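2'-deoxycytidine 5'-triphosphate deaminase (Agrobacterium tumefaciens, PDB 2R9Q) probably catalyses the hydrolytic deamination of dCTP to dUTP and ammonia, a step on the route to thymidine nucleotides. Local coordinates at residues H223-V228 with L239-P244; G218-H223 with E259-V264; R118-T123 with S149-P154. All coordinates share one frame; numbering follows the deposited sequence.

How the contacts relate
The three contacts meet near the seam between the N-terminal and C-terminal family regions. Contacts 1 and 2 have centres about 10 Å apart and share H223; strands 216-221 and 242-246, one from each, are neighbours in the same sheet. Contact 3, from the N-terminal region, lies about 12 Å from either, centre to centre. F153 of contact 3 meets W242 of contact 1 edge to face, while F260 of contact 2 packs on D120 and T152. A bound peptide touches all three: W242, Y219, I262, V264, R118 and L119 lie against it, and both Y219 OH and R118 NH1 hydrogen-bond its backbone.

Contact 1: residues H223-V228 with L239-P244; sequences HHTAVV and LDFWEP
F241 pushes its ring into the bend formed by T225, A226 and V228, making a side-chain and water-mediated contact between the irregular loop 223-228 and the approach to strand 242-246. The two backbones stay too far apart to pair as strands, and F241 supplies the largest part of the contact, reaching the loop through its CD1, CE1 and CZ atoms.

Two oxygens lie near the plane of the ring, at its edge: A226 O is 3.4 Å from F241 CE1, and T225 OG1 is 3.5 Å from the same carbon. This places the oxygens beside the ring hydrogens, which are slightly positive, and away from the pi faces. T225 crosses the aromatic side chain at about a right angle. With chi1 at 68°, its hydroxyl sits between the backbone N and the carbonyl carbon, where OG1 can donate to A226 O over 2.7 Å, in the carbonyl plane and on a lone pair. The same torsion turns the methyl beside the backbone N, where T225 CG2 lies 3.6 Å from D240 O. V228 adds apolar contact obliquely to the ring, its CG2 only 3.4 Å from F241 CE1.

A water completes the joint. It accepts from A226 N at 3.0 Å and donates to D240 O at 2.7 Å, linking the two backbones while resting over the rim of one face of the F241 ring.

Around this joint, H236 brings a further ring against F241, almost perpendicular to it, and F153 packs on T225. V228 is bonded through its backbone to P154 and V156. Backbone bonds of F241 with K222 and of E243 with R220 lay 242-246 beside 216-221; it is an outermost strand of its sheet within the chain.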
# COMPACT_ATOMS: atom_id res chain seq x y z
N HIS B 223 -12.57 -0.41 -2.38
CA HIS B 223 -11.80 0.64 -1.71
C HIS B 223 -12.36 2.03 -1.98
O HIS B 223 -13.13 2.25 -2.88
CB HIS B 223 -10.34 0.52 -2.10
CG HIS B 223 -9.75 -0.82 -1.81
ND1 HIS B 223 -9.39 -1.71 -2.80
CD2 HIS B 223 -9.49 -1.44 -0.64
CE1 HIS B 223 -8.91 -2.81 -2.25
NE2 HIS B 223 -8.97 -2.67 -0.93
N HIS B 224 -12.06 2.98 -1.14
CA HIS B 224 -12.65 4.33 -1.32
C HIS B 224 -14.20 4.38 -1.40
O HIS B 224 -14.79 5.25 -2.10
CB HIS B 224 -11.99 5.04 -2.50
CG HIS B 224 -10.51 5.15 -2.36
ND1 HIS B 224 -9.90 6.11 -1.57
CD2 HIS B 224 -9.51 4.38 -2.85
CE1 HIS B 224 -8.59 5.95 -1.62
NE2 HIS B 224 -8.33 4.91 -2.39
N THR B 225 -14.83 3.51 -0.62
CA THR B 225 -16.25 3.42 -0.55
C THR B 225 -16.77 4.58 0.28
O THR B 225 -16.01 5.33 0.86
CB THR B 225 -16.72 2.04 0.08
OG1 THR B 225 -16.35 1.97 1.47
CG2 THR B 225 -16.17 0.79 -0.69
N ALA B 226 -18.09 4.73 0.30
CA ALA B 226 -18.77 5.53 1.31
C ALA B 226 -18.54 4.87 2.67
O ALA B 226 -17.95 3.79 2.77
CB ALA B 226 -20.28 5.66 0.96
N VAL B 227 -18.99 5.55 3.73
CA VAL B 227 -18.83 5.06 5.09
C VAL B 227 -19.95 4.06 5.35
O VAL B 227 -21.03 4.24 4.84
CB VAL B 227 -18.82 6.21 6.14
CG1 VAL B 227 -17.71 7.18 5.83
CG2 VAL B 227 -20.17 6.93 6.16
N VAL B 228 -19.68 2.98 6.08
CA VAL B 228 -20.72 2.05 6.42
C VAL B 228 -21.26 2.30 7.81
O VAL B 228 -20.52 2.17 8.75
CB VAL B 228 -20.28 0.58 6.34
CG1 VAL B 228 -21.47 -0.32 6.72
CG2 VAL B 228 -19.79 0.25 4.97
N LEU B 239 -23.44 -3.65 -4.48
CA LEU B 239 -22.47 -3.36 -5.54
C LEU B 239 -21.59 -2.12 -5.36
O LEU B 239 -20.66 -1.93 -6.14
CB LEU B 239 -23.17 -3.27 -6.91
CG LEU B 239 -23.21 -4.49 -7.84
CD1 LEU B 239 -22.53 -5.78 -7.27
CD2 LEU B 239 -24.64 -4.76 -8.25
N ASP B 240 -21.82 -1.30 -4.35
CA ASP B 240 -20.86 -0.23 -4.15
C ASP B 240 -19.96 -0.38 -2.92
O ASP B 240 -19.26 0.56 -2.54
CB ASP B 240 -21.50 1.16 -4.35
CG ASP B 240 -22.61 1.44 -3.41
OD1 ASP B 240 -22.46 1.07 -2.22
OD2 ASP B 240 -23.60 2.05 -3.88
N PHE B 241 -19.94 -1.61 -2.36
CA PHE B 241 -19.01 -2.05 -1.32
C PHE B 241 -18.27 -3.35 -1.61
O PHE B 241 -17.13 -3.54 -1.21
CB PHE B 241 -19.74 -2.19 0.01
CG PHE B 241 -20.22 -0.90 0.55
CD1 PHE B 241 -19.33 -0.04 1.16
CD2 PHE B 241 -21.56 -0.53 0.42
CE1 PHE B 241 -19.74 1.17 1.65
CE2 PHE B 241 -21.98 0.71 0.90
CZ PHE B 241 -21.07 1.55 1.52
N TRP B 242 -18.96 -4.26 -2.29
CA TRP B 242 -18.44 -5.59 -2.55
C TRP B 242 -18.42 -5.81 -4.06
O TRP B 242 -19.26 -5.27 -4.75
CB TRP B 242 -19.30 -6.62 -1.84
CG TRP B 242 -19.29 -6.54 -0.32
CD1 TRP B 242 -18.34 -7.06 0.53
CD2 TRP B 242 -20.26 -5.90 0.53
NE1 TRP B 242 -18.66 -6.79 1.83
CE2 TRP B 242 -19.83 -6.09 1.87
CE3 TRP B 242 -21.46 -5.20 0.28
CZ2 TRP B 242 -20.58 -5.60 2.97
CZ3 TRP B 242 -22.20 -4.69 1.37
CH2 TRP B 242 -21.75 -4.90 2.71
N GLU B 243 -17.42 -6.54 -4.54
CA GLU B 243 -17.35 -6.96 -5.93
C GLU B 243 -17.64 -8.44 -5.96
O GLU B 243 -16.90 -9.20 -5.34
CB GLU B 243 -15.96 -6.80 -6.54
CG GLU B 243 -15.39 -5.42 -6.51
CD GLU B 243 -13.93 -5.37 -6.94
OE1 GLU B 243 -13.31 -6.46 -7.08
OE2 GLU B 243 -13.41 -4.24 -7.12
N PRO B 244 -18.68 -8.86 -6.71
CA PRO B 244 -18.99 -10.29 -6.87
C PRO B 244 -17.90 -11.00 -7.65
O PRO B 244 -17.27 -10.40 -8.50
CB PRO B 244 -20.30 -10.31 -7.66
CG PRO B 244 -20.65 -8.92 -7.95
CD PRO B 244 -19.62 -8.00 -7.45
O HOH W 1 -19.55 3.12 -1.83

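Contact 2: residues G218-H223 with E259-V264; sequences GYRGKH and EFYILV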
# COMPACT_ATOMS: atom_id res chain seq x y z
N GLY B 218 -18.43 -15.67 -4.19
CA GLY B 218 -18.29 -14.79 -3.06
C GLY B 218 -17.96 -13.37 -3.44
O GLY B 218 -18.22 -12.91 -4.54
N TYR B 219 -17.42 -12.64 -2.50
CA TYR B 219 -17.24 -11.21 -2.64
C TYR B 219 -15.82 -10.81 -2.22
O TYR B 219 -15.25 -11.43 -1.35
CB TYR B 219 -18.30 -10.45 -1.82
CG TYR B 219 -19.72 -10.68 -2.33
CD1 TYR B 219 -20.25 -9.91 -3.35
CD2 TYR B 219 -20.50 -11.69 -1.80
CE1 TYR B 219 -21.52 -10.12 -3.82
CE2 TYR B 219 -21.79 -11.94 -2.26
CZ TYR B 219 -22.30 -11.15 -3.26
OH TYR B 219 -23.55 -11.37 -3.72
N ARG B 220 -15.31 -9.78 -2.88
CA ARG B 220 -14.15 -9.03 -2.47
C ARG B 220 -14.57 -7.59 -2.08
O ARG B 220 -15.39 -6.95 -2.74
CB ARG B 220 -13.16 -9.06 -3.62
CG ARG B 220 -11.88 -8.36 -3.39
CD ARG B 220 -10.89 -8.75 -4.43
NE ARG B 220 -11.39 -8.42 -5.76
CZ ARG B 220 -11.07 -9.06 -6.89
NH1 ARG B 220 -10.23 -10.11 -6.90
NH2 ARG B 220 -11.60 -8.66 -8.05
N GLY B 221 -14.04 -7.09 -0.97
CA GLY B 221 -14.26 -5.70 -0.56
C GLY B 221 -13.68 -4.66 -1.51
O GLY B 221 -12.62 -4.86 -2.09
N LYS B 222 -14.40 -3.56 -1.68
CA LYS B 222 -13.97 -2.44 -2.52
C LYS B 222 -13.24 -1.35 -1.69
O LYS B 222 -13.27 -1.35 -0.46
CB LYS B 222 -15.16 -1.83 -3.24
CG LYS B 222 -15.78 -2.69 -4.32
CD LYS B 222 -16.91 -1.93 -5.04
CE LYS B 222 -17.31 -2.59 -6.37
NZ LYS B 222 -18.31 -1.80 -7.17
N HIS B 223 -12.57 -0.41 -2.38
CA HIS B 223 -11.80 0.64 -1.71
C HIS B 223 -12.36 2.03 -1.98
O HIS B 223 -13.13 2.25 -2.88
CB HIS B 223 -10.34 0.52 -2.10
CG HIS B 223 -9.75 -0.82 -1.81
ND1 HIS B 223 -9.39 -1.71 -2.80
CD2 HIS B 223 -9.49 -1.44 -0.64
CE1 HIS B 223 -8.91 -2.81 -2.25
NE2 HIS B 223 -8.97 -2.67 -0.93
N GLU B 259 -6.39 -7.82 0.00
CA GLU B 259 -7.81 -7.89 -0.16
C GLU B 259 -8.51 -8.70 0.94
O GLU B 259 -7.91 -9.42 1.70
CB GLU B 259 -8.14 -8.46 -1.53
CG GLU B 259 -7.56 -7.69 -2.73
CD GLU B 259 -8.14 -6.30 -2.93
OE1 GLU B 259 -9.38 -6.10 -2.82
OE2 GLU B 259 -7.35 -5.38 -3.25
N PHE B 260 -9.81 -8.55 1.06
CA PHE B 260 -10.57 -9.50 1.88
C PHE B 260 -11.70 -10.08 1.08
O PHE B 260 -12.25 -9.44 0.21
CB PHE B 260 -10.94 -8.87 3.24
CG PHE B 260 -12.34 -8.42 3.37
CD1 PHE B 260 -13.22 -9.14 4.15
CD2 PHE B 260 -12.75 -7.23 2.78
CE1 PHE B 260 -14.50 -8.74 4.30
CE2 PHE B 260 -14.04 -6.79 2.93
CZ PHE B 260 -14.93 -7.54 3.69
N TYR B 261 -11.97 -11.34 1.36
CA TYR B 261 -12.84 -12.17 0.57
C TYR B 261 -13.94 -12.76 1.47
O TYR B 261 -13.66 -13.26 2.54
CB TYR B 261 -12.05 -13.31 -0.11
CG TYR B 261 -10.98 -12.86 -1.09
CD1 TYR B 261 -11.25 -12.75 -2.44
CD2 TYR B 261 -9.72 -12.50 -0.65
CE1 TYR B 261 -10.31 -12.31 -3.34
CE2 TYR B 261 -8.77 -12.07 -1.54
CZ TYR B 261 -9.05 -11.97 -2.91
OH TYR B 261 -8.05 -11.54 -3.84
N ILE B 262 -15.19 -12.68 1.02
CA ILE B 262 -16.29 -13.36 1.71
C ILE B 262 -16.62 -14.58 0.87
O ILE B 262 -17.04 -14.47 -0.28
CB ILE B 262 -17.56 -12.47 1.89
CG1 ILE B 262 -17.26 -11.26 2.77
CG2 ILE B 262 -18.69 -13.27 2.50
CD1 ILE B 262 -18.32 -10.17 2.66
N LEU B 263 -16.41 -15.74 1.48
CA LEU B 263 -16.51 -17.01 0.81
C LEU B 263 -17.37 -17.98 1.61
O LEU B 263 -17.76 -17.70 2.75
CB LEU B 263 -15.10 -17.57 0.56
CG LEU B 263 -14.16 -16.77 -0.34
CD1 LEU B 263 -12.77 -17.35 -0.24
CD2 LEU B 263 -14.67 -16.73 -1.78
N VAL B 264 -17.67 -19.12 0.98
CA VAL B 264 -18.59 -20.10 1.56
C VAL B 264 -18.00 -21.53 1.68
O VAL B 264 -17.29 -22.01 0.81
CB VAL B 264 -20.05 -20.03 0.89
CG1 VAL B 264 -19.99 -19.52 -0.51
CG2 VAL B 264 -20.78 -21.34 0.98
O HOH W 2 -10.76 -6.14 -0.51
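R220, on strand 216-221, runs alongside Y261 and slants across E259; its strand is antiparallel to strand 261-269. Its CB stands 4.0 Å from F260 O. CG is anti to the backbone N (chi1 -179°), which brings R220 CG to 3.4 Å from E259 OE1. R220 CD lies between the two neighbours, 3.4 Å from E259 OE1 and 3.8 Å from Y261 CE1, before the chain bends at chi3. R220 NE stays 4.3 Å from E259 OE1, beyond a salt bridge, and R220 NH1 has Y261 OH near the guanidinium plane at 4.0 Å, a hydroxyl hydrogen-bonded to D256 N. R220 NH2 finds its strong partner in a salt bridge to E243.

The E259 carboxylate is held instead by a water, which donates to E259 OE1 at 2.7 Å and to G221 O while accepting from F260 N. H223 approaches it ring edge first, with CE1 3.2 Å from E259 OE2.

In the backbone, Y219 and I262 form a hydrogen-bonded pair, their side chains on the face opposite R220 and Y261, and G221 N donates to F260 O. Backbone bonds of G218 with L245 and R220 with E243 place 242-246 on the other flank of 216-221, while 261-269 pairs with 311-319.

Contact 3: residues R118-T123 with S149-P154; sequences RLDIFT and SPRTFP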
# COMPACT_ATOMS: atom_id res chain seq x y z
N ARG B 118 -17.97 -9.31 8.12
CA ARG B 118 -18.30 -9.02 6.73
C ARG B 118 -17.88 -7.61 6.32
O ARG B 118 -17.80 -7.32 5.12
CB ARG B 118 -19.79 -9.16 6.45
CG ARG B 118 -20.50 -10.39 6.92
CD ARG B 118 -20.13 -11.67 6.22
NE ARG B 118 -20.63 -12.79 7.04
CZ ARG B 118 -21.80 -13.39 6.91
NH1 ARG B 118 -22.63 -13.08 5.93
NH2 ARG B 118 -22.13 -14.34 7.76
N LEU B 119 -17.63 -6.74 7.29
CA LEU B 119 -17.19 -5.40 7.03
C LEU B 119 -15.72 -5.25 7.31
O LEU B 119 -15.22 -4.12 7.33
CB LEU B 119 -17.96 -4.40 7.87
CG LEU B 119 -19.29 -3.81 7.42
CD1 LEU B 119 -20.10 -4.76 6.60
CD2 LEU B 119 -20.07 -3.35 8.66
N ASP B 120 -15.04 -6.36 7.58
CA ASP B 120 -13.59 -6.40 7.78
C ASP B 120 -13.13 -5.45 8.89
O ASP B 120 -12.16 -4.73 8.72
CB ASP B 120 -12.89 -6.09 6.44
CG ASP B 120 -11.44 -6.57 6.36
OD1 ASP B 120 -11.03 -7.60 6.95
OD2 ASP B 120 -10.72 -5.90 5.61
N ILE B 121 -13.85 -5.44 10.01
CA ILE B 121 -13.52 -4.57 11.15
C ILE B 121 -12.78 -5.41 12.18
O ILE B 121 -13.33 -6.35 12.70
CB ILE B 121 -14.74 -3.88 11.82
CG1 ILE B 121 -15.60 -3.16 10.77
CG2 ILE B 121 -14.25 -2.93 12.94
CD1 ILE B 121 -17.09 -2.83 11.20
N PHE B 122 -11.52 -5.07 12.41
CA PHE B 122 -10.71 -5.66 13.47
C PHE B 122 -11.20 -5.15 14.81
O PHE B 122 -11.37 -3.95 15.00
CB PHE B 122 -9.25 -5.33 13.21
CG PHE B 122 -8.32 -5.61 14.33
CD1 PHE B 122 -7.45 -6.71 14.26
CD2 PHE B 122 -8.26 -4.77 15.42
CE1 PHE B 122 -6.59 -6.97 15.26
CE2 PHE B 122 -7.36 -5.02 16.45
CZ PHE B 122 -6.52 -6.14 16.36
N THR B 123 -11.45 -6.07 15.73
CA THR B 123 -11.88 -5.78 17.09
C THR B 123 -11.21 -6.71 18.12
O THR B 123 -10.87 -7.85 17.80
CB THR B 123 -13.46 -5.82 17.27
OG1 THR B 123 -13.95 -7.14 17.09
CG2 THR B 123 -14.16 -4.88 16.30
N SER B 149 -10.44 -1.31 14.93
CA SER B 149 -9.74 -0.83 13.74
C SER B 149 -10.39 -1.32 12.45
O SER B 149 -10.28 -2.51 12.10
CB SER B 149 -8.27 -1.24 13.77
OG SER B 149 -7.58 -0.50 12.80
N PRO B 150 -11.07 -0.43 11.73
CA PRO B 150 -11.61 -0.78 10.40
C PRO B 150 -10.48 -1.07 9.41
O PRO B 150 -9.52 -0.37 9.39
CB PRO B 150 -12.38 0.48 9.99
CG PRO B 150 -12.59 1.22 11.27
CD PRO B 150 -11.40 0.96 12.07
N ARG B 151 -10.60 -2.11 8.61
CA ARG B 151 -9.54 -2.46 7.71
C ARG B 151 -9.85 -2.09 6.26
O ARG B 151 -9.00 -1.60 5.56
CB ARG B 151 -9.26 -3.94 7.86
CG ARG B 151 -7.95 -4.34 8.42
CD ARG B 151 -7.83 -4.37 9.93
NE ARG B 151 -7.30 -3.17 10.58
CZ ARG B 151 -6.39 -2.28 10.13
NH1 ARG B 151 -5.78 -2.38 8.95
NH2 ARG B 151 -6.06 -1.25 10.91
N THR B 152 -11.06 -2.38 5.78
CA THR B 152 -11.40 -2.11 4.37
C THR B 152 -12.35 -0.97 4.19
O THR B 152 -12.15 -0.17 3.32
CB THR B 152 -11.98 -3.34 3.67
OG1 THR B 152 -11.06 -4.42 3.80
CG2 THR B 152 -12.28 -3.06 2.16
N PHE B 153 -13.44 -0.96 4.96
CA PHE B 153 -14.45 0.07 4.86
C PHE B 153 -14.38 1.01 6.04
O PHE B 153 -14.32 0.57 7.20
CB PHE B 153 -15.90 -0.50 4.81
CG PHE B 153 -16.09 -1.65 3.86
CD1 PHE B 153 -16.03 -1.47 2.52
CD2 PHE B 153 -16.38 -2.91 4.33
CE1 PHE B 153 -16.19 -2.52 1.68
CE2 PHE B 153 -16.53 -3.95 3.49
CZ PHE B 153 -16.43 -3.74 2.17
N PRO B 154 -14.43 2.32 5.75
CA PRO B 154 -14.65 3.21 6.87
C PRO B 154 -16.08 3.04 7.40
O PRO B 154 -17.02 2.72 6.63
CB PRO B 154 -14.41 4.57 6.26
CG PRO B 154 -14.76 4.41 4.79
CD PRO B 154 -14.27 3.05 4.48
O HOH W 3 -13.50 -2.14 7.56
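D120 and T152 are turned to meet by their first torsions: in D120, CG stands opposite the backbone N (chi1 -159°), and in T152, OG1 points away from the carbonyl carbon (chi1 -56°). They sit where an antiparallel beta ladder of the dUTPase-like N-terminal domain, made by strands 121-127 and 143-150, opens into loops. The two side chains cross at about a right angle, and T152 OG1 is modelled as donating to D120 OD2, at a very short 2.4 Å that makes the detail doubtful. OD2 also forms a salt bridge with R318, and OD1 is hydrogen-bonded to Y293, which joins this N-terminal corner to the C-terminal region.

Within the ladder, F122 and S149 form the hydrogen-bonded pair. S149 N reaches F122 O at 2.8 Å in a nearly straight bond (172°), and F122 N donates to S149 O at 2.9 Å. I121 and P150 form the next, non-hydrogen-bonded pair, where no N-H of P150 is called on for bonding to 121-127. One step further, R151 N donates to D120 O at 3.1 Å, prolonging the bonding into the loop.

R151 folds back toward S149, its chain bent at chi2 and chi3. Its CD rests 3.7 Å from F122 CB, and NH2 donates to S149 OG, which is itself bonded to C90 O. V322 of the fourth subunit packs on F122, S149 and R151.

Between the loops a water bridges L119 and F153, accepting from F153 N at 2.9 Å and donating to L119 O. F153 follows with its ring edge directed at R118 O, while its CD2 comes within 3.4 Å of L119 O.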